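Local coordinates for putative isochorismatase (Burkholderia xenovorans, PDB 3OQP), which is probably a hydrolase of the isochorismatase family, with a catalytic triad and a parallel beta-sheet core, at residues I10-Q15 with L112-Y117; V14-V19 with L74-S79. One frame throughout, in Å; residues are numbered along the deposited sequence. Where two conformers were deposited one is given.

Interaction 1. Residues I10-Q15 with L112-Y117; sequences IVIDVQ and LTVTGY
Two central, parallel strands of the isochorismatase sheet meet here: Ile10 is bridged with Val114 and Val11 with Thr115, the short axes 28° apart. Ile10 N donates to Thr113 O (2.8 Å), and Ile12 N to Thr115 O (2.9 Å). Ile10 O is gripped twice by one residue. Thr115 N reaches it nearly along the C=O axis at 3.0 Å, while Thr115 OG1, also at 3.0 Å, comes in tilted 33° from the carbonyl plane. With chi1 at 65°, OG1 lies between Thr115's own backbone N and carbonyl carbon, and from there it bonds Ile10 O and lies close to Val11 CA. On the opposite face, Ile10 CG2 touches Leu112 CD1 at 3.8 Å and also meets Val114 CG2. In the six-stranded 3-2-1-4-5-6 order of this alpha/beta fold, strand 7-12 lies between 51-56 and 111-115, and the pairing continues to Tyr117, whose N donates to Ile12 O (2.8 Å). Gly116 CA lies 4.4 Å from Ile12 CA and makes a CA-H...O contact with Ile12 O. Beyond the strand, Asp13 CB rests on Tyr117 O at 3.5 Å, and Asp13 OD2 forms a salt bridge with Lys89.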
ATOM      1  N   ILE A  10      -0.368  14.825   9.874  1.00  8.74           N
ATOM      2  CA  ILE A  10       0.774  14.910   8.931  1.00  8.90           C
ATOM      3  C   ILE A  10       0.233  15.311   7.568  1.00  8.66           C
ATOM      4  O   ILE A  10      -0.833  14.798   7.146  1.00 10.23           O
ATOM      5  CB  ILE A  10       1.512  13.566   8.899  1.00  9.20           C
ATOM      6  CG1 ILE A  10       2.848  13.716   8.163  1.00  9.44           C
ATOM      7  CG2 ILE A  10       0.684  12.421   8.334  1.00 10.99           C
ATOM      8  CD1 ILE A  10       3.803  12.546   8.392  1.00 10.83           C
ATOM      9  N   VAL A  11       0.838  16.315   6.983  1.00  8.86           N
ATOM     10  CA  VAL A  11       0.424  16.936   5.750  1.00  9.59           C
ATOM     11  C   VAL A  11       1.451  16.585   4.720  1.00  8.45           C
ATOM     12  O   VAL A  11       2.579  17.159   4.722  1.00  9.22           O
ATOM     13  CB  VAL A  11       0.331  18.471   5.952  1.00  9.91           C
ATOM     14  CG1 VAL A  11      -0.185  19.122   4.704  1.00 10.11           C
ATOM     15  CG2 VAL A  11      -0.651  18.751   7.123  1.00 10.31           C
ATOM     16  N   ILE A  12       1.218  15.592   3.868  1.00  8.84           N
ATOM     17  CA  ILE A  12       2.234  14.954   3.039  1.00  9.78           C
ATOM     18  C   ILE A  12       2.284  15.576   1.663  1.00  8.59           C
ATOM     19  O   ILE A  12       1.313  15.546   0.878  1.00  9.54           O
ATOM     20  CB  ILE A  12       1.974  13.429   2.913  1.00  9.32           C
ATOM     21  CG1 ILE A  12       2.019  12.786   4.314  1.00  9.65           C
ATOM     22  CG2 ILE A  12       3.037  12.817   2.022  1.00 11.51           C
ATOM     23  CD1 ILE A  12       1.775  11.289   4.345  1.00 10.63           C
ATOM     24  N   ASP A  13       3.437  16.153   1.355  1.00 10.05           N
ATOM     25  CA  ASP A  13       3.804  16.572  -0.004  1.00  9.21           C
ATOM     26  C   ASP A  13       2.763  17.461  -0.676  1.00  8.93           C
ATOM     27  O   ASP A  13       2.465  17.297  -1.872  1.00 10.45           O
ATOM     28  CB  ASP A  13       4.142  15.387  -0.887  1.00  9.79           C
ATOM     29  CG  ASP A  13       5.294  14.537  -0.351  1.00 12.64           C
ATOM     30  OD1 ASP A  13       5.921  14.880   0.672  1.00 12.90           O
ATOM     31  OD2 ASP A  13       5.578  13.468  -0.985  1.00 12.52           O
ATOM     32  N   VAL A  14       2.288  18.478   0.041  1.00  9.62           N
ATOM     33  CA  VAL A  14       1.366  19.433  -0.505  1.00  9.62           C
ATOM     34  C   VAL A  14       2.133  20.530  -1.197  1.00  9.73           C
ATOM     35  O   VAL A  14       2.338  21.627  -0.666  1.00 12.60           O
ATOM     36  CB  VAL A  14       0.288  19.857   0.562  1.00 10.17           C
ATOM     37  CG1 VAL A  14      -0.682  20.929  -0.050  1.00 11.69           C
ATOM     38  CG2 VAL A  14      -0.511  18.661   1.143  1.00 10.21           C
ATOM     39  N   GLN A  15       2.551  20.156  -2.403  1.00  9.94           N
ATOM     40  CA  GLN A  15       3.484  20.894  -3.228  1.00 10.18           C
ATOM     41  C   GLN A  15       2.908  21.268  -4.560  1.00 10.40           C
ATOM     42  O   GLN A  15       1.920  20.667  -5.049  1.00 11.80           O
ATOM     43  CB  GLN A  15       4.708  19.994  -3.400  1.00 10.03           C
ATOM     44  CG  GLN A  15       5.562  19.863  -2.125  1.00 12.05           C
ATOM     45  CD  GLN A  15       6.569  18.732  -2.157  1.00 11.63           C
ATOM     46  OE1 GLN A  15       6.328  17.630  -1.663  1.00 12.44           O
ATOM     47  NE2 GLN A  15       7.726  19.002  -2.745  1.00 11.53           N
ATOM     48  N   LEU A 112      -1.945   8.681  13.990  1.00 10.26           N
ATOM     49  CA  LEU A 112      -1.391   9.552  12.967  1.00  9.94           C
ATOM     50  C   LEU A 112      -2.489   9.830  11.970  1.00  8.73           C
ATOM     51  O   LEU A 112      -3.035   8.880  11.387  1.00  9.75           O
ATOM     52  CB  LEU A 112      -0.222   8.871  12.265  1.00 10.68           C
ATOM     53  CG  LEU A 112       0.498   9.672  11.202  1.00 11.46           C
ATOM     54  CD1 LEU A 112       1.260  10.908  11.789  1.00 12.65           C
ATOM     55  CD2 LEU A 112       1.449   8.755  10.408  1.00 15.02           C
ATOM     56  N   THR A 113      -2.864  11.100  11.819  1.00  8.81           N
ATOM     57  CA  THR A 113      -3.940  11.494  10.896  1.00  8.33           C
ATOM     58  C   THR A 113      -3.274  11.998   9.596  1.00  8.17           C
ATOM     59  O   THR A 113      -2.508  12.975   9.574  1.00  9.69           O
ATOM     60  CB  THR A 113      -4.779  12.622  11.475  1.00 10.08           C
ATOM     61  OG1 THR A 113      -5.256  12.239  12.780  1.00 10.52           O
ATOM     62  CG2 THR A 113      -6.026  12.931  10.582  1.00  9.04           C
ATOM     63  N   VAL A 114      -3.562  11.317   8.479  1.00  8.89           N
ATOM     64  CA  VAL A 114      -2.881  11.531   7.206  1.00  9.81           C
ATOM     65  C   VAL A 114      -3.747  12.367   6.263  1.00  8.21           C
ATOM     66  O   VAL A 114      -4.939  12.078   6.001  1.00  9.63           O
ATOM     67  CB  VAL A 114      -2.565  10.189   6.557  1.00  9.95           C
ATOM     68  CG1 VAL A 114      -1.987  10.350   5.138  1.00 13.15           C
ATOM     69  CG2 VAL A 114      -1.583   9.438   7.450  1.00 10.51           C
ATOM     70  N   THR A 115      -3.111  13.403   5.718  1.00  8.80           N
ATOM     71  CA  THR A 115      -3.620  14.235   4.651  1.00  8.78           C
ATOM     72  C   THR A 115      -2.461  14.444   3.638  1.00  8.47           C
ATOM     73  O   THR A 115      -1.270  14.190   3.938  1.00  8.95           O
ATOM     74  CB  THR A 115      -4.102  15.616   5.174  1.00  9.84           C
ATOM     75  OG1 THR A 115      -2.974  16.349   5.699  1.00 10.92           O
ATOM     76  CG2 THR A 115      -5.229  15.446   6.183  1.00 11.31           C
ATOM     77  N   GLY A 116      -2.826  14.934   2.491  1.00  8.90           N
ATOM     78  CA  GLY A 116      -1.891  15.233   1.445  1.00  8.40           C
ATOM     79  C   GLY A 116      -1.863  14.142   0.380  1.00  8.42           C
ATOM     80  O   GLY A 116      -2.788  13.348   0.253  1.00  9.90           O
ATOM     81  N   TYR A 117      -0.819  14.191  -0.428  1.00  8.37           N
ATOM     82  CA  TYR A 117      -0.756  13.485  -1.689  1.00 10.17           C
ATOM     83  C   TYR A 117       0.503  12.646  -1.831  1.00  8.58           C
ATOM     84  O   TYR A 117       1.554  12.993  -1.302  1.00  9.84           O
ATOM     85  CB  TYR A 117      -0.742  14.512  -2.846  1.00 10.45           C
ATOM     86  CG  TYR A 117      -1.833  15.576  -2.769  1.00  9.74           C
ATOM     87  CD1 TYR A 117      -3.175  15.254  -2.744  1.00 10.20           C
ATOM     88  CD2 TYR A 117      -1.491  16.909  -2.633  1.00 10.25           C
ATOM     89  CE1 TYR A 117      -4.149  16.273  -2.635  1.00  9.79           C
ATOM     90  CE2 TYR A 117      -2.441  17.927  -2.572  1.00 12.33           C
ATOM     91  CZ  TYR A 117      -3.787  17.602  -2.560  1.00 11.70           C
ATOM     92  OH  TYR A 117      -4.704  18.643  -2.421  1.00 11.56           O
TER

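Interaction 2. Residues V14-V19 with L74-S79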
ATOM      1  N   VAL A  14       2.288  18.478   0.041  1.00  9.62           N
ATOM      2  CA  VAL A  14       1.366  19.433  -0.505  1.00  9.62           C
ATOM      3  C   VAL A  14       2.133  20.530  -1.197  1.00  9.73           C
ATOM      4  O   VAL A  14       2.338  21.627  -0.666  1.00 12.60           O
ATOM      5  CB  VAL A  14       0.288  19.857   0.562  1.00 10.17           C
ATOM      6  CG1 VAL A  14      -0.682  20.929  -0.050  1.00 11.69           C
ATOM      7  CG2 VAL A  14      -0.511  18.661   1.143  1.00 10.21           C
ATOM      8  N   GLN A  15       2.551  20.156  -2.403  1.00  9.94           N
ATOM      9  CA  GLN A  15       3.484  20.894  -3.228  1.00 10.18           C
ATOM     10  C   GLN A  15       2.908  21.268  -4.560  1.00 10.40           C
ATOM     11  O   GLN A  15       1.920  20.667  -5.049  1.00 11.80           O
ATOM     12  CB  GLN A  15       4.708  19.994  -3.400  1.00 10.03           C
ATOM     13  CG  GLN A  15       5.562  19.863  -2.125  1.00 12.05           C
ATOM     14  CD  GLN A  15       6.569  18.732  -2.157  1.00 11.63           C
ATOM     15  OE1 GLN A  15       6.328  17.630  -1.663  1.00 12.44           O
ATOM     16  NE2 GLN A  15       7.726  19.002  -2.745  1.00 11.53           N
ATOM     17  N   ASN A  16       3.447  22.339  -5.164  1.00 10.59           N
ATOM     18  CA  ASN A  16       2.874  22.899  -6.363  1.00 11.26           C
ATOM     19  C   ASN A  16       2.817  21.956  -7.533  1.00 10.57           C
ATOM     20  O   ASN A  16       1.889  22.093  -8.360  1.00 11.66           O
ATOM     21  CB  ASN A  16       3.659  24.144  -6.793  1.00 12.19           C
ATOM     22  CG  ASN A  16       3.489  25.298  -5.843  1.00 12.59           C
ATOM     23  OD1 ASN A  16       2.409  25.461  -5.267  1.00 14.20           O
ATOM     24  ND2 ASN A  16       4.546  26.119  -5.684  1.00 14.50           N
ATOM     25  N   GLU A  17       3.671  20.942  -7.599  1.00 11.18           N
ATOM     26  CA  GLU A  17       3.712  19.985  -8.672  1.00 11.74           C
ATOM     27  C   GLU A  17       2.354  19.342  -8.875  1.00 11.25           C
ATOM     28  O   GLU A  17       1.969  19.003 -10.002  1.00 12.08           O
ATOM     29  CB  GLU A  17       4.732  18.857  -8.394  1.00 12.96           C
ATOM     30  CG  GLU A  17       5.187  18.139  -9.591  1.00 12.72           C
ATOM     31  CD  GLU A  17       6.127  19.038 -10.417  1.00 15.54           C
ATOM     32  OE1 GLU A  17       7.347  19.157 -10.051  1.00 16.79           O
ATOM     33  OE2 GLU A  17       5.639  19.618 -11.429  1.00 15.01           O
ATOM     34  N   TYR A  18       1.648  19.095  -7.753  1.00 11.51           N
ATOM     35  CA  TYR A  18       0.356  18.471  -7.737  1.00 11.07           C
ATOM     36  C   TYR A  18      -0.817  19.379  -8.150  1.00 12.30           C
ATOM     37  O   TYR A  18      -1.949  18.900  -8.400  1.00 12.31           O
ATOM     38  CB  TYR A  18       0.037  17.896  -6.349  1.00 10.35           C
ATOM     39  CG  TYR A  18       0.851  16.667  -6.013  1.00  9.92           C
ATOM     40  CD1 TYR A  18       0.781  15.543  -6.799  1.00 10.93           C
ATOM     41  CD2 TYR A  18       1.726  16.643  -4.903  1.00 10.25           C
ATOM     42  CE1 TYR A  18       1.513  14.386  -6.499  1.00 11.46           C
ATOM     43  CE2 TYR A  18       2.383  15.448  -4.554  1.00 10.08           C
ATOM     44  CZ  TYR A  18       2.335  14.361  -5.393  1.00 10.67           C
ATOM     45  OH  TYR A  18       2.988  13.198  -5.074  1.00 12.69           O
ATOM     46  N   VAL A  19      -0.596  20.668  -8.209  1.00 12.14           N
ATOM     47  CA  VAL A  19      -1.624  21.654  -8.406  1.00 12.48           C
ATOM     48  C   VAL A  19      -1.428  22.389  -9.710  1.00 13.52           C
ATOM     49  O   VAL A  19      -2.195  22.234 -10.656  1.00 15.62           O
ATOM     50  CB  VAL A  19      -1.693  22.597  -7.200  1.00 12.92           C
ATOM     51  CG1 VAL A  19      -2.890  23.536  -7.334  1.00 15.07           C
ATOM     52  CG2 VAL A  19      -1.793  21.832  -5.864  1.00 12.88           C
ATOM     53  N   LEU A  74       6.332  24.010  -1.451  1.00 11.82           N
ATOM     54  CA  LEU A  74       5.090  23.789  -0.740  1.00 12.62           C
ATOM     55  C   LEU A  74       4.064  24.794  -1.247  1.00 13.47           C
ATOM     56  O   LEU A  74       4.364  25.950  -1.513  1.00 15.23           O
ATOM     57  CB  LEU A  74       5.319  24.000   0.757  1.00 13.54           C
ATOM     58  CG  LEU A  74       6.193  22.990   1.459  1.00 14.08           C
ATOM     59  CD1 LEU A  74       6.584  23.426   2.834  1.00 15.09           C
ATOM     60  CD2 LEU A  74       5.443  21.647   1.560  1.00 15.28           C
ATOM     61  N   HIS A  75       2.844  24.304  -1.412  1.00 12.52           N
ATOM     62  CA  HIS A  75       1.728  25.128  -1.869  1.00 11.29           C
ATOM     63  C   HIS A  75       1.441  26.194  -0.829  1.00 12.40           C
ATOM     64  O   HIS A  75       1.620  25.953   0.351  1.00 12.84           O
ATOM     65  CB  HIS A  75       0.514  24.281  -2.093  1.00 11.48           C
ATOM     66  CG  HIS A  75      -0.617  25.001  -2.726  1.00 13.46           C
ATOM     67  ND1 HIS A  75      -1.536  25.722  -1.991  1.00 13.00           N
ATOM     68  CD2 HIS A  75      -0.970  25.131  -4.025  1.00 14.05           C
ATOM     69  CE1 HIS A  75      -2.448  26.216  -2.819  1.00 15.54           C
ATOM     70  NE2 HIS A  75      -2.099  25.918  -4.061  1.00 14.97           N
ATOM     71  N   PRO A  76       1.004  27.397  -1.247  1.00 13.35           N
ATOM     72  CA  PRO A  76       0.606  28.406  -0.273  1.00 14.94           C
ATOM     73  C   PRO A  76      -0.317  27.994   0.893  1.00 14.60           C
ATOM     74  O   PRO A  76      -0.205  28.549   1.967  1.00 15.75           O
ATOM     75  CB  PRO A  76      -0.090  29.468  -1.158  1.00 17.07           C
ATOM     76  CG  PRO A  76       0.657  29.392  -2.437  1.00 16.60           C
ATOM     77  CD  PRO A  76       0.916  27.916  -2.632  1.00 15.20           C
ATOM     78  N   VAL A  77      -1.157  26.969   0.734  0.50 14.22           N
ATOM     79  CA  VAL A  77      -1.959  26.466   1.861  0.50 12.90           C
ATOM     80  C   VAL A  77      -1.100  26.023   3.045  0.50 12.82           C
ATOM     81  O   VAL A  77      -1.449  26.221   4.209  0.50 11.32           O
ATOM     82  CB  VAL A  77      -2.898  25.269   1.454  0.50 13.67           C
ATOM     83  CG1 VAL A  77      -3.262  24.437   2.654  0.50 14.93           C
ATOM     84  CG2 VAL A  77      -4.151  25.765   0.803  0.50 14.83           C
ATOM     85  N   VAL A  78       0.018  25.378   2.727  0.50 11.52           N
ATOM     86  CA  VAL A  78       0.990  25.007   3.740  0.50 11.70           C
ATOM     87  C   VAL A  78       1.859  26.167   4.107  0.50 13.20           C
ATOM     88  O   VAL A  78       1.989  26.501   5.274  0.50 13.68           O
ATOM     89  CB  VAL A  78       1.920  23.861   3.255  0.50 11.05           C
ATOM     90  CG1 VAL A  78       3.058  23.651   4.266  0.50 11.55           C
ATOM     91  CG2 VAL A  78       1.096  22.616   3.070  0.50 10.76           C
ATOM     92  N   SER A  79       2.422  26.817   3.098  1.00 15.25           N
ATOM     93  CA  SER A  79       3.532  27.732   3.377  1.00 17.15           C
ATOM     94  C   SER A  79       3.088  28.957   4.167  1.00 19.23           C
ATOM     95  O   SER A  79       3.913  29.576   4.870  1.00 23.34           O
ATOM     96  CB  SER A  79       4.250  28.122   2.096  1.00 18.78           C
ATOM     97  OG  SER A  79       3.461  28.979   1.306  1.00 20.64           O
TER
HETATM   98  O   HOH W   1       4.759  28.336  -3.739  1.00 29.70           O
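Val14 O takes the single direct hydrogen bond between the two segments, from His75 N at 2.8 Å and nearly straight at 173°. Leu74 CA adds a longer CH...O contact to the same oxygen at 3.5 Å, in keeping with the isolated backbone bridge between Gln15 and Leu74. One residue on, His75 is the N-cap of the short helix 76-79: its ND1 accepts from Val77 N (3.0 Å), which implies that ND1 carries no proton. His75 CG stands anti to the backbone N (chi1 -172°), beside the carbonyl carbon, from where ND1 meets Val77 N somewhat out of the ring plane; Pro76 CD sits above one face, offset toward the rim. Asn16 crosses this ring at about a right angle, the amide and ring planes 70° apart, and its OD1 approaches His75 CD2 at 3.6 Å. Val19 CG2 packs obliquely on the same carbon at 3.9 Å. At the other end of the Asn16 amide, ND2 donates to Asn70 O directly and also to a water (3.0 Å), which donates to Leu74 O. On the apolar side Val14 CB meets Val78 CG2 at 3.8 Å in one of the two conformers of Val78, next to Leu34 and Ile37 of helix 30-47. The capping bond probably restrains the rotation of the imidazole, so that the loop after strand 7-12 packs on a ring held to its own helix, and backbone bond, water bridge and apolar packing together join the two.

In the fold
The centre of interaction 1 lies in the core, about 4 Å from the centre of the chain, and all its touching residues are buried; that of interaction 2 lies about 14 Å from the centre of the chain, and this contact is only partly buried. Both start from the same run of chain, sharing Val14 and Gln15, so strand 7-12 pairs with its sheet neighbour and the loop that follows meets the start of helix 76-79. The chemistry changes accordingly: five direct hydrogen bonds join the segments of interaction 1, against one direct bond and a water bridge in interaction 2. The two also touch, through Tyr18 against Tyr117.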